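Local structure of conserved hypothetical alanine and leucine RICH protein (Mycobacterium tuberculosis, 2WAM) at residues V172-G177 / A262-L267; H196-E201 / G231-G236. The protein is of unknown function, an alanine- and leucine-rich member of the PAC2 family whose gene family is duplicated in actinobacteria. All coordinates share one frame; numbering follows the deposited sequence.

Contact 1. Residues V172-G177 / A262-L267; sequences VRQTIG and AKTGSL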
loop_
_atom_site.group_PDB
_atom_site.type_symbol
_atom_site.label_atom_id
_atom_site.label_comp_id
_atom_site.label_asym_id
_atom_site.label_seq_id
_atom_site.Cartn_x
_atom_site.Cartn_y
_atom_site.Cartn_z
ATOM N N VAL A 172 16.598 -23.597 6.408
ATOM C CA VAL A 172 15.922 -24.706 7.073
ATOM C C VAL A 172 16.037 -26.029 6.321
ATOM O O VAL A 172 15.815 -26.090 5.113
ATOM C CB VAL A 172 14.444 -24.371 7.326
ATOM C CG1 VAL A 172 13.649 -25.630 7.662
ATOM C CG2 VAL A 172 14.345 -23.339 8.432
ATOM N N ARG A 173 16.370 -27.090 7.048
ATOM C CA ARG A 173 16.606 -28.393 6.435
ATOM C C ARG A 173 15.528 -29.422 6.793
ATOM O O ARG A 173 15.476 -30.514 6.225
ATOM C CB ARG A 173 17.981 -28.923 6.846
ATOM C CG ARG A 173 18.036 -29.393 8.287
ATOM C CD ARG A 173 19.411 -29.897 8.682
ATOM N NE ARG A 173 19.503 -30.157 10.121
ATOM C CZ ARG A 173 19.010 -31.246 10.700
ATOM N NH1 ARG A 173 18.387 -32.172 9.970
ATOM N NH2 ARG A 173 19.132 -31.412 12.004
ATOM N N GLN A 174 14.666 -29.056 7.731
ATOM C CA GLN A 174 13.653 -29.963 8.258
ATOM C C GLN A 174 12.647 -29.168 9.084
ATOM O O GLN A 174 13.029 -28.324 9.890
ATOM C CB GLN A 174 14.310 -31.026 9.130
ATOM C CG GLN A 174 13.356 -32.041 9.714
ATOM C CD GLN A 174 14.080 -33.095 10.543
ATOM O OE1 GLN A 174 14.410 -32.864 11.706
ATOM N NE2 GLN A 174 14.319 -34.262 9.950
ATOM N N THR A 175 11.365 -29.439 8.875
ATOM C CA THR A 175 10.303 -28.737 9.574
ATOM C C THR A 175 9.477 -29.716 10.392
ATOM O O THR A 175 8.859 -30.620 9.842
ATOM C CB THR A 175 9.391 -27.979 8.591
ATOM O OG1 THR A 175 10.174 -27.034 7.857
ATOM C CG2 THR A 175 8.300 -27.232 9.343
ATOM N N ILE A 176 9.479 -29.522 11.709
ATOM C CA ILE A 176 8.812 -30.422 12.646
ATOM C C ILE A 176 7.599 -29.750 13.291
ATOM O O ILE A 176 7.742 -28.741 13.975
ATOM C CB ILE A 176 9.765 -30.851 13.787
ATOM C CG1 ILE A 176 11.092 -31.353 13.235
ATOM C CG2 ILE A 176 9.119 -31.894 14.678
ATOM C CD1 ILE A 176 12.019 -31.872 14.288
ATOM N N GLY A 177 6.415 -30.328 13.090
ATOM C CA GLY A 177 5.204 -29.796 13.682
ATOM C C GLY A 177 4.732 -30.494 14.952
ATOM O O GLY A 177 4.875 -31.712 15.117
ATOM N N ALA A 262 13.679 -33.726 19.931
ATOM C CA ALA A 262 15.097 -33.946 20.203
ATOM C C ALA A 262 15.707 -35.077 19.359
ATOM O O ALA A 262 16.752 -34.876 18.752
ATOM C CB ALA A 262 15.339 -34.179 21.689
ATOM N N LYS A 263 15.067 -36.250 19.325
ATOM C CA LYS A 263 15.542 -37.358 18.484
ATOM C C LYS A 263 15.589 -36.980 16.998
ATOM O O LYS A 263 16.614 -37.119 16.341
ATOM C CB LYS A 263 14.664 -38.609 18.637
ATOM C CG LYS A 263 14.551 -39.140 20.045
ATOM C CD LYS A 263 13.742 -40.431 20.109
ATOM C CE LYS A 263 13.457 -40.805 21.565
ATOM N NZ LYS A 263 12.895 -42.171 21.712
ATOM N N THR A 264 14.464 -36.512 16.477
ATOM C CA THR A 264 14.324 -36.230 15.058
ATOM C C THR A 264 15.231 -35.098 14.610
ATOM O O THR A 264 15.865 -35.174 13.560
ATOM C CB THR A 264 12.864 -35.905 14.714
ATOM O OG1 THR A 264 12.054 -37.071 14.935
ATOM C CG2 THR A 264 12.738 -35.470 13.268
ATOM N N GLY A 265 15.310 -34.049 15.418
ATOM C CA GLY A 265 16.072 -32.871 15.045
ATOM C C GLY A 265 17.547 -32.918 15.390
ATOM O O GLY A 265 18.316 -32.032 14.980
ATOM N N SER A 266 17.947 -33.954 16.130
ATOM C CA SER A 266 19.321 -34.059 16.613
ATOM C C SER A 266 19.638 -32.888 17.551
ATOM O O SER A 266 20.680 -32.236 17.453
ATOM C CB SER A 266 20.303 -34.097 15.438
ATOM O OG SER A 266 20.286 -35.372 14.828
ATOM N N LEU A 267 18.704 -32.614 18.447
ATOM C CA LEU A 267 18.856 -31.527 19.383
ATOM C C LEU A 267 19.025 -32.080 20.789
ATOM O O LEU A 267 18.492 -33.146 21.130
ATOM C CB LEU A 267 17.648 -30.590 19.322
ATOM C CG LEU A 267 17.499 -29.751 18.047
ATOM C CD1 LEU A 267 16.322 -28.815 18.187
ATOM C CD2 LEU A 267 18.765 -28.964 17.759
#
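The guanidinium of Arg173 meets Gly265 at its edge, where Gly265 O lies near the guanidinium plane, 3.1 Å from Arg173 NH2. Thr264 CG2 lies obliquely over one face of the Gln174 amide, and Thr264 O sits at its edge, close to the amide plane, 3.3 Å from Gln174 OE1; these two oxygens are both acceptors, and no bond joins them. Thr264 CG2 is 3.5 Å from Gln174 OE1 and 3.9 Å from both Gln174 CD and Gln174 NE2, spread over the amide, nearest its oxygen. The polar anchor of the amide is its nitrogen, which hydrogen-bonds to Glu233. With CG anti to the backbone N (chi1 -179°) and the chain extended, Gln174 reaches straight from strand 174-183 to the last turn of helix 251-265, crossing Thr264 at about a right angle. Two residues along the strand, Ile176 CD1 packs on the same methyl, Thr264 CG2, at 3.8 Å, an apolar contact. Ser266 takes positive phi, and a Schellman motif closes the helix: Leu267 N bonds to Ala262 O at 3.0 Å, with a weak inner bond from Ser266 N to Lys263 O. The helix thus presents carbonyl oxygens at its C-terminal end, and a positive guanidinium beside Gly265 O is consistent with electrostatic attraction, although Arg64, a like charge, lies close to Arg173 NH1.

Contact 2. Residues H196-E201 / G231-G236; sequences HSNNRE and GHEVVG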
loop_
_atom_site.group_PDB
_atom_site.type_symbol
_atom_site.label_atom_id
_atom_site.label_comp_id
_atom_site.label_asym_id
_atom_site.label_seq_id
_atom_site.Cartn_x
_atom_site.Cartn_y
_atom_site.Cartn_z
ATOM N N HIS A 196 3.690 -38.252 11.386
ATOM C CA HIS A 196 3.532 -38.081 9.946
ATOM C C HIS A 196 4.774 -37.434 9.338
ATOM O O HIS A 196 5.482 -36.666 9.995
ATOM C CB HIS A 196 2.246 -37.313 9.578
ATOM C CG HIS A 196 1.861 -36.254 10.560
ATOM N ND1 HIS A 196 1.929 -34.909 10.267
ATOM C CD2 HIS A 196 1.392 -36.340 11.828
ATOM C CE1 HIS A 196 1.519 -34.214 11.310
ATOM N NE2 HIS A 196 1.192 -35.056 12.273
ATOM N N SER A 197 5.050 -37.763 8.083
ATOM C CA SER A 197 6.223 -37.216 7.421
ATOM C C SER A 197 6.132 -37.478 5.938
ATOM O O SER A 197 5.382 -38.351 5.510
ATOM C CB SER A 197 7.495 -37.852 7.978
ATOM O OG SER A 197 8.631 -37.433 7.252
ATOM N N ASN A 198 6.881 -36.713 5.152
ATOM C CA ASN A 198 6.985 -37.016 3.733
ATOM C C ASN A 198 8.260 -37.796 3.470
ATOM O O ASN A 198 8.687 -37.954 2.331
ATOM C CB ASN A 198 6.877 -35.762 2.849
ATOM C CG ASN A 198 8.069 -34.844 2.980
ATOM O OD1 ASN A 198 8.761 -34.839 3.992
ATOM N ND2 ASN A 198 8.302 -34.042 1.959
ATOM N N ASN A 199 8.860 -38.284 4.549
ATOM C CA ASN A 199 9.983 -39.207 4.461
ATOM C C ASN A 199 9.862 -40.333 5.487
ATOM O O ASN A 199 10.091 -40.125 6.675
ATOM C CB ASN A 199 11.305 -38.472 4.635
ATOM C CG ASN A 199 12.477 -39.416 4.782
ATOM O OD1 ASN A 199 12.331 -40.632 4.641
ATOM N ND2 ASN A 199 13.648 -38.862 5.070
ATOM N N ARG A 200 9.516 -41.528 5.017
ATOM C CA ARG A 200 9.207 -42.639 5.908
ATOM C C ARG A 200 10.343 -43.022 6.854
ATOM O O ARG A 200 10.098 -43.518 7.953
ATOM C CB ARG A 200 8.720 -43.846 5.112
ATOM C CG ARG A 200 7.280 -43.703 4.659
ATOM C CD ARG A 200 6.774 -44.930 3.918
ATOM N NE ARG A 200 5.630 -44.583 3.078
ATOM C CZ ARG A 200 4.357 -44.708 3.445
ATOM N NH1 ARG A 200 4.053 -45.188 4.645
ATOM N NH2 ARG A 200 3.387 -44.358 2.609
ATOM N N GLU A 201 11.580 -42.786 6.438
ATOM C CA GLU A 201 12.723 -43.133 7.278
ATOM C C GLU A 201 12.681 -42.373 8.593
ATOM O O GLU A 201 13.143 -42.864 9.624
ATOM C CB GLU A 201 14.041 -42.871 6.547
ATOM C CG GLU A 201 14.268 -43.791 5.349
ATOM C CD GLU A 201 15.660 -43.654 4.754
ATOM O OE1 GLU A 201 16.544 -43.080 5.428
ATOM O OE2 GLU A 201 15.867 -44.126 3.613
ATOM N N GLY A 231 8.940 -29.482 -1.900
ATOM C CA GLY A 231 10.129 -30.310 -1.765
ATOM C C GLY A 231 10.890 -30.184 -0.454
ATOM O O GLY A 231 12.027 -30.638 -0.349
ATOM N N HIS A 232 10.270 -29.577 0.553
ATOM C CA HIS A 232 10.899 -29.479 1.862
ATOM C C HIS A 232 10.656 -30.747 2.666
ATOM O O HIS A 232 9.621 -31.409 2.501
ATOM C CB HIS A 232 10.366 -28.272 2.620
ATOM C CG HIS A 232 10.794 -26.968 2.041
ATOM N ND1 HIS A 232 11.990 -26.365 2.371
ATOM C CD2 HIS A 232 10.191 -26.146 1.151
ATOM C CE1 HIS A 232 12.103 -25.229 1.710
ATOM N NE2 HIS A 232 11.027 -25.073 0.962
ATOM N N GLU A 233 11.606 -31.085 3.533
ATOM C CA GLU A 233 11.440 -32.239 4.413
ATOM C C GLU A 233 10.619 -31.864 5.637
ATOM O O GLU A 233 10.974 -30.950 6.369
ATOM C CB GLU A 233 12.789 -32.791 4.862
ATOM C CG GLU A 233 12.680 -34.143 5.557
ATOM C CD GLU A 233 14.038 -34.748 5.871
ATOM O OE1 GLU A 233 14.462 -35.654 5.116
ATOM O OE2 GLU A 233 14.688 -34.315 6.856
ATOM N N VAL A 234 9.521 -32.572 5.862
ATOM C CA VAL A 234 8.641 -32.240 6.965
ATOM C C VAL A 234 8.340 -33.461 7.821
ATOM O O VAL A 234 8.348 -34.592 7.341
ATOM C CB VAL A 234 7.300 -31.654 6.459
ATOM C CG1 VAL A 234 7.540 -30.454 5.535
ATOM C CG2 VAL A 234 6.453 -32.748 5.771
ATOM N N VAL A 235 8.060 -33.216 9.092
ATOM C CA VAL A 235 7.633 -34.262 10.000
ATOM C C VAL A 235 6.768 -33.637 11.092
ATOM O O VAL A 235 6.871 -32.445 11.382
ATOM C CB VAL A 235 8.832 -35.098 10.550
ATOM C CG1 VAL A 235 9.977 -34.219 10.951
ATOM C CG2 VAL A 235 8.407 -35.974 11.697
ATOM N N GLY A 236 5.875 -34.438 11.658
ATOM C CA GLY A 236 4.873 -33.924 12.561
ATOM C C GLY A 236 4.501 -34.975 13.572
ATOM O O GLY A 236 4.415 -36.156 13.255
#
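An antiparallel strand pair at the border of the mixed sheet joins the end of strand 193-197, outermost within the chain, to the start of strand 234-242. His196 and Gly236 form a hydrogen-bonded pair: His196 N donates to Gly236 O at 2.9 Å, and Gly236 N returns a bond to His196 O at 2.8 Å. Ser197 and Val235 follow as a non-hydrogen-bonded pair, with their CB atoms packed together. The His196 imidazole folds back over its partner: Gly236 CA lies 3.8 Å from the ring centroid, 20° off the normal, a CH-pi contact. Its ND1 is held by Glu224 of helix 219-229. Beyond the pair, Asn198 takes over from the strand with its side chain. With chi1 at 69°, Asn198 CG is tucked over its own backbone, flanked by N and C, and the amide turns toward the incoming chain. There OD1 accepts from Val234 N at 3.0 Å, the N-H pointing almost straight at it though from above the carbonyl plane, while ND2 donates to His232 O at 3.0 Å. An ST turn at Ser197, whose OG accepts from Asn199 N, and an Asx turn at Asn199, whose OD1 accepts from Glu201 N, lead the chain away. The backbone of Ser197 also bonds to the second subunit, and Arg200 makes a salt bridge to Asp121 of that subunit. At the far end, where Glu233 OE2 is taken by Gln174, Asn199 ND2 makes a weak bond to Glu233 OE1 at 3.3 Å, with amide and carboxylate planes 44° apart.

How the contacts relate
Contacts 1 and 2 have centres about 10 Å apart and share the sheet, since strands 174-183 and 234-242 are neighbours in it. Strands 174-183 and 193-197 follow each other in the chain, as do strand 234-242 and helix 251-265, and both segments of contact 2 fall between those of contact 1. Val235 lies between them: its N is 2.8 Å from Thr175 O and its O is 2.8 Å from Gly177 N, both probable backbone hydrogen bonds, while Val235 CG1 packs at 3.8 Å on Thr264 CG2. The Glu233 carboxylate spans the two contacts. Contact 1 thus seats helix 251-265 on the sheet, and contact 2 adds the border strand, which reaches the second subunit.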